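Local atomic coordinates of arginine decarboxylase (Campylobacter jejuni subsp. jejuni, PDB entry 3NZP), a protein that probably catalyses the pyridoxal-phosphate-dependent decarboxylation of arginine to agmatine, a step in polyamine and spermidine biosynthesis. Residues A326-L339 with V504-A518. Sequence-based numbering, arbitrary orientation.
Sequences AANHAVLIAPVLEL and VEKENYFLGFFLVGA
V331 sets CG1 over one face of the F514 ring, a CH-pi contact with the methyl 3.8 Å from the ring centroid and the two side chains pointing the same way. That methyl lies anti to the backbone N (chi1 -177°), which leaves CG2 against the ring's CD2 and CE2. The backbones of 330-339, part of strand 330-341, and 510-513 pair antiparallel: L332 with F513 and A334 with L511 exchange N-H...O bonds in both directions, and V336 N continues the ladder to Y509 O at 2.8 Å. I333 and P335 share a face of the sheet with F510, whose ring slants across them, P335 CB lying 3.4 Å from F510 CE2. On the other side L332 and F513 run alongside each other, L332 CD1 3.7 Å from F513 CD2. Toward the 326 end the pairing gives way to a turn. Here G517 N bonds to A327 O in the carbonyl plane, and one water links L515 N to the carbonyls of N328 and A330. H329 ND1 donates a hydrogen bond to A326 O at 2.7 Å, nearly in the ring plane, which helps fix the imidazole's rotation; A330 CB sits over that ring's centre and G517 O at its edge. A518 leads on to Y519 of the pyridoxal phosphate pocket. In this mixed sheet, separate from the eight-stranded parallel cofactor-binding barrel, as in the family's two-domain fold, strand 462-464 flanks 510-513, strands 47-50 and 438-442 also pair with 330-341, and helix 31-40 packs on F510 and F514.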
loop_
_atom_site.group_PDB
_atom_site.type_symbol
_atom_site.label_atom_id
_atom_site.label_comp_id
_atom_site.label_asym_id
_atom_site.label_seq_id
_atom_site.Cartn_x
_atom_site.Cartn_y
_atom_site.Cartn_z
ATOM N N ALA B 326 9.132 3.407 17.419
ATOM C CA ALA B 326 8.897 2.088 16.850
ATOM C C ALA B 326 9.777 1.660 15.670
ATOM O O ALA B 326 9.957 0.469 15.426
ATOM C CB ALA B 326 7.439 1.962 16.480
ATOM N N ALA B 327 10.348 2.621 14.960
ATOM C CA ALA B 327 11.162 2.316 13.795
ATOM C C ALA B 327 12.240 1.220 13.892
ATOM O O ALA B 327 12.128 0.204 13.224
ATOM C CB ALA B 327 11.781 3.597 13.271
ATOM N N ASN B 328 13.273 1.415 14.708
ATOM C CA ASN B 328 14.374 0.446 14.808
ATOM C C ASN B 328 14.145 -0.866 15.543
ATOM O O ASN B 328 14.992 -1.749 15.501
ATOM C CB ASN B 328 15.605 1.101 15.457
ATOM C CG ASN B 328 15.445 1.295 16.966
ATOM O OD1 ASN B 328 16.420 1.518 17.685
ATOM N ND2 ASN B 328 14.207 1.216 17.445
ATOM N N HIS B 329 13.024 -1.011 16.227
ATOM C CA HIS B 329 12.813 -2.233 16.986
ATOM C C HIS B 329 12.749 -3.508 16.146
ATOM O O HIS B 329 13.031 -4.598 16.650
ATOM C CB HIS B 329 11.549 -2.117 17.832
ATOM C CG HIS B 329 10.330 -2.695 17.185
ATOM N ND1 HIS B 329 9.485 -1.959 16.379
ATOM C CD2 HIS B 329 9.820 -3.949 17.218
ATOM C CE1 HIS B 329 8.508 -2.736 15.945
ATOM N NE2 HIS B 329 8.688 -3.949 16.439
ATOM N N ALA B 330 12.391 -3.376 14.870
ATOM C CA ALA B 330 12.246 -4.528 13.983
ATOM C C ALA B 330 13.189 -4.594 12.797
ATOM O O ALA B 330 13.406 -3.607 12.085
ATOM C CB ALA B 330 10.822 -4.588 13.481
ATOM N N VAL B 331 13.725 -5.785 12.564
ATOM C CA VAL B 331 14.629 -6.000 11.445
ATOM C C VAL B 331 14.038 -7.098 10.584
ATOM O O VAL B 331 13.609 -8.132 11.102
ATOM C CB VAL B 331 16.017 -6.438 11.922
ATOM C CG1 VAL B 331 16.939 -6.576 10.726
ATOM C CG2 VAL B 331 16.576 -5.433 12.920
ATOM N N LEU B 332 14.004 -6.868 9.274
ATOM C CA LEU B 332 13.470 -7.858 8.347
ATOM C C LEU B 332 14.624 -8.571 7.660
ATOM O O LEU B 332 15.279 -7.998 6.797
ATOM C CB LEU B 332 12.585 -7.170 7.302
ATOM C CG LEU B 332 11.696 -8.057 6.415
ATOM C CD1 LEU B 332 12.493 -8.658 5.289
ATOM C CD2 LEU B 332 11.066 -9.137 7.280
ATOM N N ILE B 333 14.888 -9.810 8.058
ATOM C CA ILE B 333 15.969 -10.596 7.463
ATOM C C ILE B 333 15.419 -11.493 6.362
ATOM O O ILE B 333 14.397 -12.163 6.550
ATOM C CB ILE B 333 16.649 -11.512 8.501
ATOM C CG1 ILE B 333 17.443 -10.679 9.499
ATOM C CG2 ILE B 333 17.519 -12.539 7.805
ATOM C CD1 ILE B 333 16.611 -10.189 10.653
ATOM N N ALA B 334 16.096 -11.514 5.219
ATOM C CA ALA B 334 15.671 -12.346 4.094
ATOM C C ALA B 334 16.883 -12.930 3.381
ATOM O O ALA B 334 17.787 -12.203 2.986
ATOM C CB ALA B 334 14.847 -11.523 3.126
ATOM N N PRO B 335 16.924 -14.263 3.220
ATOM C CA PRO B 335 18.045 -14.931 2.549
ATOM C C PRO B 335 18.047 -14.710 1.031
ATOM O O PRO B 335 16.991 -14.620 0.405
ATOM C CB PRO B 335 17.838 -16.397 2.928
ATOM C CG PRO B 335 16.366 -16.520 2.985
ATOM C CD PRO B 335 15.948 -15.255 3.713
ATOM N N VAL B 336 19.235 -14.619 0.440
ATOM C CA VAL B 336 19.324 -14.411 -0.997
ATOM C C VAL B 336 19.099 -15.733 -1.711
ATOM O O VAL B 336 19.910 -16.642 -1.590
ATOM C CB VAL B 336 20.697 -13.887 -1.434
ATOM C CG1 VAL B 336 20.639 -13.477 -2.899
ATOM C CG2 VAL B 336 21.115 -12.713 -0.574
ATOM N N LEU B 337 18.001 -15.836 -2.458
ATOM C CA LEU B 337 17.675 -17.055 -3.190
ATOM C C LEU B 337 18.564 -17.274 -4.396
ATOM O O LEU B 337 19.266 -18.275 -4.462
ATOM C CB LEU B 337 16.229 -17.025 -3.639
ATOM C CG LEU B 337 15.248 -16.825 -2.486
ATOM C CD1 LEU B 337 13.821 -16.639 -3.003
ATOM C CD2 LEU B 337 15.352 -18.022 -1.572
ATOM N N GLU B 338 18.527 -16.371 -5.368
ATOM C CA GLU B 338 19.381 -16.524 -6.545
ATOM C C GLU B 338 20.232 -15.296 -6.792
ATOM O O GLU B 338 20.016 -14.241 -6.191
ATOM C CB GLU B 338 18.553 -16.825 -7.799
ATOM C CG GLU B 338 18.209 -18.301 -7.996
ATOM C CD GLU B 338 17.464 -18.553 -9.298
ATOM O OE1 GLU B 338 16.272 -18.169 -9.397
ATOM O OE2 GLU B 338 18.072 -19.123 -10.229
ATOM N N LEU B 339 21.201 -15.440 -7.687
ATOM C CA LEU B 339 22.102 -14.343 -8.022
ATOM C C LEU B 339 22.132 -14.092 -9.525
ATOM O O LEU B 339 23.046 -14.538 -10.219
ATOM C CB LEU B 339 23.518 -14.664 -7.544
ATOM C CG LEU B 339 24.234 -13.678 -6.620
ATOM C CD1 LEU B 339 24.109 -12.259 -7.166
ATOM C CD2 LEU B 339 23.634 -13.771 -5.234
ATOM N N VAL B 504 25.273 -18.701 -3.782
ATOM C CA VAL B 504 24.041 -19.115 -3.112
ATOM C C VAL B 504 23.974 -20.582 -2.702
ATOM O O VAL B 504 23.568 -20.903 -1.579
ATOM C CB VAL B 504 22.821 -18.812 -3.985
ATOM C CG1 VAL B 504 22.600 -17.315 -4.039
ATOM C CG2 VAL B 504 23.036 -19.369 -5.390
ATOM N N GLU B 505 24.371 -21.468 -3.612
ATOM C CA GLU B 505 24.340 -22.902 -3.348
ATOM C C GLU B 505 25.529 -23.399 -2.517
ATOM O O GLU B 505 25.474 -24.481 -1.934
ATOM C CB GLU B 505 24.265 -23.668 -4.670
ATOM C CG GLU B 505 25.309 -23.257 -5.694
ATOM C CD GLU B 505 25.187 -24.043 -6.991
ATOM O OE1 GLU B 505 24.097 -24.022 -7.602
ATOM O OE2 GLU B 505 26.180 -24.684 -7.402
ATOM N N LYS B 506 26.590 -22.601 -2.448
ATOM C CA LYS B 506 27.785 -22.973 -1.695
ATOM C C LYS B 506 27.694 -22.493 -0.247
ATOM O O LYS B 506 28.173 -23.160 0.670
ATOM C CB LYS B 506 29.030 -22.375 -2.364
ATOM C CG LYS B 506 30.356 -22.977 -1.912
ATOM C CD LYS B 506 31.531 -22.337 -2.639
ATOM C CE LYS B 506 32.821 -23.111 -2.398
ATOM N NZ LYS B 506 32.734 -24.504 -2.926
ATOM N N GLU B 507 27.083 -21.330 -0.046
ATOM C CA GLU B 507 26.930 -20.764 1.292
ATOM C C GLU B 507 25.626 -19.972 1.418
ATOM O O GLU B 507 24.866 -19.840 0.452
ATOM C CB GLU B 507 28.141 -19.878 1.623
ATOM C CG GLU B 507 28.348 -18.697 0.680
ATOM C CD GLU B 507 29.802 -18.520 0.259
ATOM O OE1 GLU B 507 30.696 -18.519 1.137
ATOM O OE2 GLU B 507 30.050 -18.380 -0.960
ATOM N N ASN B 508 25.362 -19.464 2.618
ATOM C CA ASN B 508 24.153 -18.690 2.877
ATOM C C ASN B 508 24.460 -17.212 2.965
ATOM O O ASN B 508 25.454 -16.809 3.570
ATOM C CB ASN B 508 23.484 -19.180 4.161
ATOM C CG ASN B 508 22.500 -20.305 3.900
ATOM O OD1 ASN B 508 22.131 -21.059 4.811
ATOM N ND2 ASN B 508 22.054 -20.417 2.647
ATOM N N TYR B 509 23.609 -16.403 2.345
ATOM C CA TYR B 509 23.804 -14.957 2.345
ATOM C C TYR B 509 22.494 -14.270 2.684
ATOM O O TYR B 509 21.564 -14.271 1.877
ATOM C CB TYR B 509 24.291 -14.504 0.972
ATOM C CG TYR B 509 24.905 -13.127 0.959
ATOM C CD1 TYR B 509 25.886 -12.775 1.885
ATOM C CD2 TYR B 509 24.535 -12.184 -0.002
ATOM C CE1 TYR B 509 26.488 -11.520 1.860
ATOM C CE2 TYR B 509 25.135 -10.922 -0.036
ATOM C CZ TYR B 509 26.112 -10.603 0.901
ATOM O OH TYR B 509 26.721 -9.371 0.880
ATOM N N PHE B 510 22.427 -13.683 3.876
ATOM C CA PHE B 510 21.218 -12.998 4.324
ATOM C C PHE B 510 21.319 -11.471 4.267
ATOM O O PHE B 510 22.360 -10.882 4.560
ATOM C CB PHE B 510 20.874 -13.397 5.765
ATOM C CG PHE B 510 20.661 -14.864 5.960
ATOM C CD1 PHE B 510 21.724 -15.700 6.246
ATOM C CD2 PHE B 510 19.385 -15.411 5.874
ATOM C CE1 PHE B 510 21.524 -17.070 6.448
ATOM C CE2 PHE B 510 19.175 -16.778 6.073
ATOM C CZ PHE B 510 20.245 -17.608 6.362
ATOM N N LEU B 511 20.220 -10.834 3.892
ATOM C CA LEU B 511 20.174 -9.389 3.841
ATOM C C LEU B 511 19.290 -8.885 4.974
ATOM O O LEU B 511 18.369 -9.576 5.420
ATOM C CB LEU B 511 19.633 -8.909 2.496
ATOM C CG LEU B 511 20.607 -9.101 1.340
ATOM C CD1 LEU B 511 20.039 -8.459 0.088
ATOM C CD2 LEU B 511 21.952 -8.475 1.696
ATOM N N GLY B 512 19.583 -7.681 5.444
ATOM C CA GLY B 512 18.804 -7.113 6.520
ATOM C C GLY B 512 18.225 -5.762 6.161
ATOM O O GLY B 512 18.917 -4.884 5.640
ATOM N N PHE B 513 16.939 -5.593 6.426
ATOM C CA PHE B 513 16.280 -4.333 6.154
ATOM C C PHE B 513 15.923 -3.761 7.512
ATOM O O PHE B 513 15.106 -4.336 8.236
ATOM C CB PHE B 513 15.051 -4.593 5.325
ATOM C CG PHE B 513 15.346 -5.305 4.047
ATOM C CD1 PHE B 513 15.613 -4.586 2.880
ATOM C CD2 PHE B 513 15.375 -6.696 4.004
ATOM C CE1 PHE B 513 15.896 -5.242 1.691
ATOM C CE2 PHE B 513 15.657 -7.361 2.821
ATOM C CZ PHE B 513 15.920 -6.631 1.659
ATOM N N PHE B 514 16.545 -2.635 7.858
ATOM C CA PHE B 514 16.331 -2.017 9.162
ATOM C C PHE B 514 15.352 -0.844 9.243
ATOM O O PHE B 514 14.968 -0.268 8.232
ATOM C CB PHE B 514 17.687 -1.602 9.751
ATOM C CG PHE B 514 18.661 -2.751 9.898
ATOM C CD1 PHE B 514 19.212 -3.358 8.766
ATOM C CD2 PHE B 514 18.988 -3.262 11.165
ATOM C CE1 PHE B 514 20.065 -4.467 8.883
ATOM C CE2 PHE B 514 19.843 -4.378 11.299
ATOM C CZ PHE B 514 20.385 -4.981 10.153
ATOM N N LEU B 515 14.944 -0.516 10.467
ATOM C CA LEU B 515 14.039 0.599 10.702
ATOM C C LEU B 515 12.706 0.354 10.049
ATOM O O LEU B 515 11.969 1.280 9.701
ATOM C CB LEU B 515 14.660 1.874 10.140
ATOM C CG LEU B 515 15.712 2.556 11.017
ATOM C CD1 LEU B 515 16.577 1.566 11.764
ATOM C CD2 LEU B 515 16.547 3.436 10.110
ATOM N N VAL B 516 12.382 -0.916 9.917
ATOM C CA VAL B 516 11.152 -1.312 9.273
ATOM C C VAL B 516 10.037 -1.583 10.294
ATOM O O VAL B 516 8.981 -2.113 9.959
ATOM C CB VAL B 516 11.451 -2.543 8.416
ATOM C CG1 VAL B 516 11.642 -3.761 9.303
ATOM C CG2 VAL B 516 10.384 -2.719 7.393
ATOM N N GLY B 517 10.270 -1.173 11.537
ATOM C CA GLY B 517 9.293 -1.399 12.585
ATOM C C GLY B 517 8.149 -0.400 12.675
ATOM O O GLY B 517 7.334 -0.460 13.593
ATOM N N ALA B 518 8.059 0.524 11.733
ATOM C CA ALA B 518 6.978 1.488 11.793
ATOM C C ALA B 518 6.224 1.600 10.466
ATOM O O ALA B 518 6.828 1.712 9.393
ATOM C CB ALA B 518 7.517 2.833 12.203
HETATM O O HOH W 1 15.693 -2.144 12.512
#